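Local coordinates for kelch domain-containing protein (PDB 5C86), which probably oxidises alcohols at a single copper centre, as a fungal AA5-family relative of galactose oxidase, here captured without its metal, at residues S221-S226 with T422-T427; G296-W301 with D305-L310. One frame throughout, in Å; residues are numbered along the deposited sequence.

Interaction 1 of 2, residues S221-S226 with T422-T427; sequences SMCGVS and THTVNT
T424 OG1 has two short polar partners: it donates to the carbonyl O of H423 in its own loop, at 2.6 Å and with the donor lying in the carbonyl plane on a lone pair, and it accepts from water 1, which carries the contact over to G224 O at 2.7 Å. With chi1 at 79°, OG1 sits between the backbone N and the carbonyl carbon, where it meets H423 O, and CG2, anti to the carbonyl carbon, faces C223. That methyl lies 4.0 Å from C223 CB, and V225 CG1 approaches T424 CB at 4.3 Å, so the nonpolar touching is light. Two turns meet here. A type II turn, S221 to G224, leads into strand 225-230, the first strand of one four-stranded blade of the propeller, whereas the type I' turn T422 to V425 belongs to the galactose oxidase-like early set domain and brings H423 to the copper site near the propeller's centre. H423, a copper ligand when the metal is bound, donates a hydrogen bond from ND1 to T422 OG1 at 2.9 Å, close to the ring plane, which helps fix the rotation of the imidazole; T422 OG1 is tied in turn to V17 O. The rings of H335 and Y120, which also bind copper in the metal-loaded protein, meet that of H423. Further along, water 3 accepts from S226 N and donates to T424 O at 2.7 Å, while water 2 donates to both S226 O and N426 O.

Interaction 2 of 2, residues G296-W301 with D305-L310; sequences GMQKMW and DTTPQL
The carbonyl O of T307 receives Q298 N at 2.9 Å, and the CA-H of M297 leans on the same oxygen at 3.1 Å. Next to it, T307 OG1 takes K299 N at 3.0 Å and a weaker share of Q298 N, so one threonine holds two successive amides. Its chi1 of 63° puts OG1 between its own backbone N and carbonyl carbon, facing the amides of Q298 and K299. On the other side of M297, Q309 N donates to G296 O at 2.9 Å, which completes a single bridge pairing M297 with P308. Side chains pack around these backbone bonds: Q298 CB lies against T307 CB, and Q298 CG meets Q309 NE2 at 3.4 Å, the two glutamines crossing at about a right angle with amide planes 59° apart. M297 CE reaches T306 OG1 at 3.5 Å as the two side chains run side by side.

Farther out, water 5 joins K299 O to the hydroxyls of T306 and T307, and water 4 links P308 O with Q298 OE1 by a longer bond. Both glutamine amides are positioned by N277: its backbone O takes Q309 NE2, and its OD1 takes Q298 NE2. T306 OG1 also bonds S304 OG, and S250 OG binds M297 O. All this pins together the two arms of the long connection between strands 291-294 and 313-316, neighbouring antiparallel strands within one four-stranded blade of the kelch-type beta-propeller.

Overall arrangement
Interaction 1 lies deep, about 8 Å from the centre of the chain, and joins parts far apart in sequence: a propeller blade and the early set domain loop that bears a copper ligand. Interaction 2, about 21 Å from that centre and only partly buried, closes a local loop within another blade. Their chemistry follows suit. Interaction 1 relies on bridging water and slight nonpolar touching across its segments, whereas interaction 2 is sewn mainly by direct bonds from backbone amides to carbonyls and a threonine hydroxyl, with water in support. The two meet at M300, whose CE packs on M222 O at 3.6 Å, and F280 touches C223 in the first and both M297 and M300 in the second.

Interaction 1 of 2, residues S221-S226 with T422-T427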
# COMPACT_ATOMS: atom_id res chain seq x y z
N SER A 221 -7.18 -15.88 5.43
CA SER A 221 -5.96 -15.66 4.65
C SER A 221 -5.16 -14.52 5.28
O SER A 221 -4.80 -13.54 4.63
CB SER A 221 -6.37 -15.24 3.23
OG SER A 221 -6.95 -16.31 2.50
N MET A 222 -4.70 -14.74 6.50
CA MET A 222 -3.93 -13.75 7.21
C MET A 222 -2.63 -13.51 6.47
O MET A 222 -1.98 -14.46 6.07
CB MET A 222 -3.63 -14.23 8.61
CG MET A 222 -2.80 -13.24 9.45
SD MET A 222 -3.50 -11.59 9.67
CE MET A 222 -4.89 -11.91 10.72
N CYS A 223 -2.30 -12.23 6.29
CA CYS A 223 -1.09 -11.79 5.59
C CYS A 223 -1.02 -12.30 4.19
O CYS A 223 0.06 -12.50 3.63
CB CYS A 223 0.18 -12.09 6.38
SG CYS A 223 0.13 -11.19 7.99
N GLY A 224 -2.23 -12.53 3.62
CA GLY A 224 -2.46 -12.45 2.17
C GLY A 224 -2.38 -10.99 1.79
O GLY A 224 -2.20 -10.14 2.65
N VAL A 225 -2.42 -10.71 0.51
CA VAL A 225 -2.29 -9.35 -0.02
C VAL A 225 -3.49 -9.00 -0.86
O VAL A 225 -4.17 -9.89 -1.43
CB VAL A 225 -1.01 -9.18 -0.80
CG1 VAL A 225 0.20 -9.26 0.10
CG2 VAL A 225 -0.86 -10.16 -1.92
N SER A 226 -3.75 -7.74 -0.99
CA SER A 226 -4.86 -7.23 -1.83
C SER A 226 -4.55 -5.88 -2.37
O SER A 226 -3.80 -5.11 -1.72
CB SER A 226 -6.18 -7.20 -1.08
OG SER A 226 -6.28 -6.21 -0.07
N THR A 422 3.51 -1.54 5.48
CA THR A 422 4.21 -2.32 6.50
C THR A 422 3.39 -3.54 6.75
O THR A 422 2.16 -3.48 6.71
CB THR A 422 4.42 -1.46 7.78
OG1 THR A 422 5.27 -2.23 8.64
CG2 THR A 422 3.20 -1.14 8.51
N HIS A 423 4.02 -4.66 7.05
CA HIS A 423 3.31 -5.85 7.47
C HIS A 423 2.25 -6.36 6.51
O HIS A 423 1.29 -6.97 6.95
CB HIS A 423 2.64 -5.63 8.87
CG HIS A 423 3.59 -5.56 10.00
ND1 HIS A 423 4.43 -4.48 10.22
CD2 HIS A 423 3.95 -6.51 10.92
CE1 HIS A 423 5.25 -4.78 11.23
NE2 HIS A 423 4.95 -5.97 11.68
N THR A 424 2.52 -6.19 5.22
CA THR A 424 1.66 -6.60 4.10
C THR A 424 0.51 -5.66 3.87
O THR A 424 -0.24 -5.90 2.90
CB THR A 424 1.08 -8.10 4.16
OG1 THR A 424 -0.04 -8.16 5.05
CG2 THR A 424 2.15 -9.07 4.55
N VAL A 425 0.34 -4.60 4.68
CA VAL A 425 -0.85 -3.76 4.64
C VAL A 425 -0.51 -2.49 3.86
O VAL A 425 0.44 -1.78 4.20
CB VAL A 425 -1.40 -3.41 6.02
CG1 VAL A 425 -2.57 -2.45 5.88
CG2 VAL A 425 -1.71 -4.68 6.79
N ASN A 426 -1.29 -2.16 2.83
CA ASN A 426 -1.15 -0.95 2.07
C ASN A 426 -2.53 -0.57 1.58
O ASN A 426 -2.95 -0.97 0.46
CB ASN A 426 -0.15 -1.05 0.92
CG ASN A 426 0.03 0.24 0.19
OD1 ASN A 426 -0.75 1.21 0.41
ND2 ASN A 426 1.06 0.31 -0.66
N THR A 427 -3.28 0.20 2.39
CA THR A 427 -4.57 0.62 1.98
C THR A 427 -4.60 1.82 1.08
O THR A 427 -5.70 2.19 0.55
CB THR A 427 -5.46 0.96 3.19
OG1 THR A 427 -4.96 2.15 3.78
CG2 THR A 427 -5.45 -0.22 4.17
O HOH W 1 -2.56 -7.97 4.29
O HOH W 2 -2.23 -3.19 -0.90
O HOH W 3 -1.93 -5.92 0.74

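Interaction 2 of 2, residues G296-W301 with D305-L310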
# COMPACT_ATOMS: atom_id res chain seq x y z
N GLY A 296 7.32 -13.47 0.40
CA GLY A 296 6.49 -14.41 1.14
C GLY A 296 7.14 -15.78 1.30
O GLY A 296 8.12 -16.11 0.63
N MET A 297 6.55 -16.56 2.17
CA MET A 297 7.00 -17.95 2.44
C MET A 297 5.88 -18.92 2.40
O MET A 297 4.70 -18.54 2.40
CB MET A 297 7.69 -17.95 3.83
CG MET A 297 6.75 -17.74 4.99
SD MET A 297 7.48 -17.15 6.54
CE MET A 297 8.62 -18.50 6.96
N GLN A 298 6.23 -20.20 2.41
CA GLN A 298 5.25 -21.27 2.39
C GLN A 298 4.71 -21.61 3.73
O GLN A 298 3.55 -21.36 4.04
CB GLN A 298 5.88 -22.52 1.73
CG GLN A 298 6.37 -22.22 0.33
CD GLN A 298 6.85 -23.47 -0.31
OE1 GLN A 298 7.86 -23.99 0.06
NE2 GLN A 298 6.10 -23.97 -1.24
N LYS A 299 5.53 -22.17 4.62
CA LYS A 299 5.06 -22.46 5.96
C LYS A 299 5.30 -21.27 6.88
O LYS A 299 6.46 -20.87 7.11
CB LYS A 299 5.74 -23.73 6.47
CG LYS A 299 5.47 -24.10 7.93
CD LYS A 299 4.07 -24.59 8.14
CE LYS A 299 3.86 -25.16 9.54
NZ LYS A 299 4.26 -26.59 9.70
N MET A 300 4.23 -20.66 7.36
CA MET A 300 4.37 -19.28 7.91
C MET A 300 4.91 -19.33 9.34
O MET A 300 4.21 -19.80 10.22
CB MET A 300 3.04 -18.56 7.81
CG MET A 300 2.68 -18.26 6.35
SD MET A 300 0.92 -17.80 6.18
CE MET A 300 0.95 -16.26 7.01
N TRP A 301 6.06 -18.66 9.51
CA TRP A 301 6.68 -18.39 10.81
C TRP A 301 7.31 -17.02 10.79
O TRP A 301 7.81 -16.56 9.74
CB TRP A 301 7.77 -19.40 11.14
CG TRP A 301 7.32 -20.82 11.30
CD1 TRP A 301 7.70 -21.82 10.52
CD2 TRP A 301 6.38 -21.38 12.25
NE1 TRP A 301 7.15 -22.99 10.95
CE2 TRP A 301 6.27 -22.72 11.96
CE3 TRP A 301 5.62 -20.86 13.31
CZ2 TRP A 301 5.43 -23.57 12.72
CZ3 TRP A 301 4.79 -21.71 14.05
CH2 TRP A 301 4.72 -23.05 13.72
N ASP A 305 13.71 -16.97 7.69
CA ASP A 305 14.10 -17.07 6.30
C ASP A 305 13.75 -18.40 5.65
O ASP A 305 14.11 -18.68 4.48
CB ASP A 305 15.61 -16.72 6.08
CG ASP A 305 15.89 -15.25 6.16
OD1 ASP A 305 14.96 -14.44 6.16
OD2 ASP A 305 17.06 -14.87 6.21
N THR A 306 12.98 -19.22 6.34
CA THR A 306 12.67 -20.56 5.85
C THR A 306 11.55 -20.53 4.78
O THR A 306 10.82 -19.51 4.63
CB THR A 306 12.25 -21.47 7.00
OG1 THR A 306 11.11 -20.89 7.63
CG2 THR A 306 13.45 -21.63 7.99
N THR A 307 11.46 -21.64 4.07
CA THR A 307 10.55 -21.85 2.88
C THR A 307 10.25 -20.55 2.08
O THR A 307 9.07 -20.24 1.82
CB THR A 307 9.28 -22.59 3.24
OG1 THR A 307 8.45 -21.87 4.17
CG2 THR A 307 9.66 -23.99 3.83
N PRO A 308 11.31 -19.84 1.73
CA PRO A 308 11.10 -18.60 1.04
C PRO A 308 10.64 -18.81 -0.37
O PRO A 308 11.04 -19.74 -1.07
CB PRO A 308 12.47 -17.93 1.11
CG PRO A 308 13.41 -19.11 0.93
CD PRO A 308 12.76 -20.16 1.81
N GLN A 309 9.82 -17.87 -0.84
CA GLN A 309 9.46 -17.81 -2.25
C GLN A 309 10.35 -16.69 -2.84
O GLN A 309 10.11 -15.50 -2.59
CB GLN A 309 7.95 -17.57 -2.42
CG GLN A 309 7.09 -18.68 -1.85
CD GLN A 309 7.09 -19.93 -2.71
OE1 GLN A 309 8.02 -20.12 -3.54
NE2 GLN A 309 6.06 -20.70 -2.66
N LEU A 310 11.37 -17.08 -3.62
CA LEU A 310 12.36 -16.17 -4.16
C LEU A 310 12.08 -15.71 -5.60
O LEU A 310 12.78 -14.88 -6.11
CB LEU A 310 13.75 -16.85 -4.14
CG LEU A 310 14.19 -17.15 -2.72
CD1 LEU A 310 15.63 -17.81 -2.81
CD2 LEU A 310 14.27 -15.91 -1.86
O HOH W 4 10.69 -22.53 -0.73
O HOH W 5 8.87 -22.13 6.85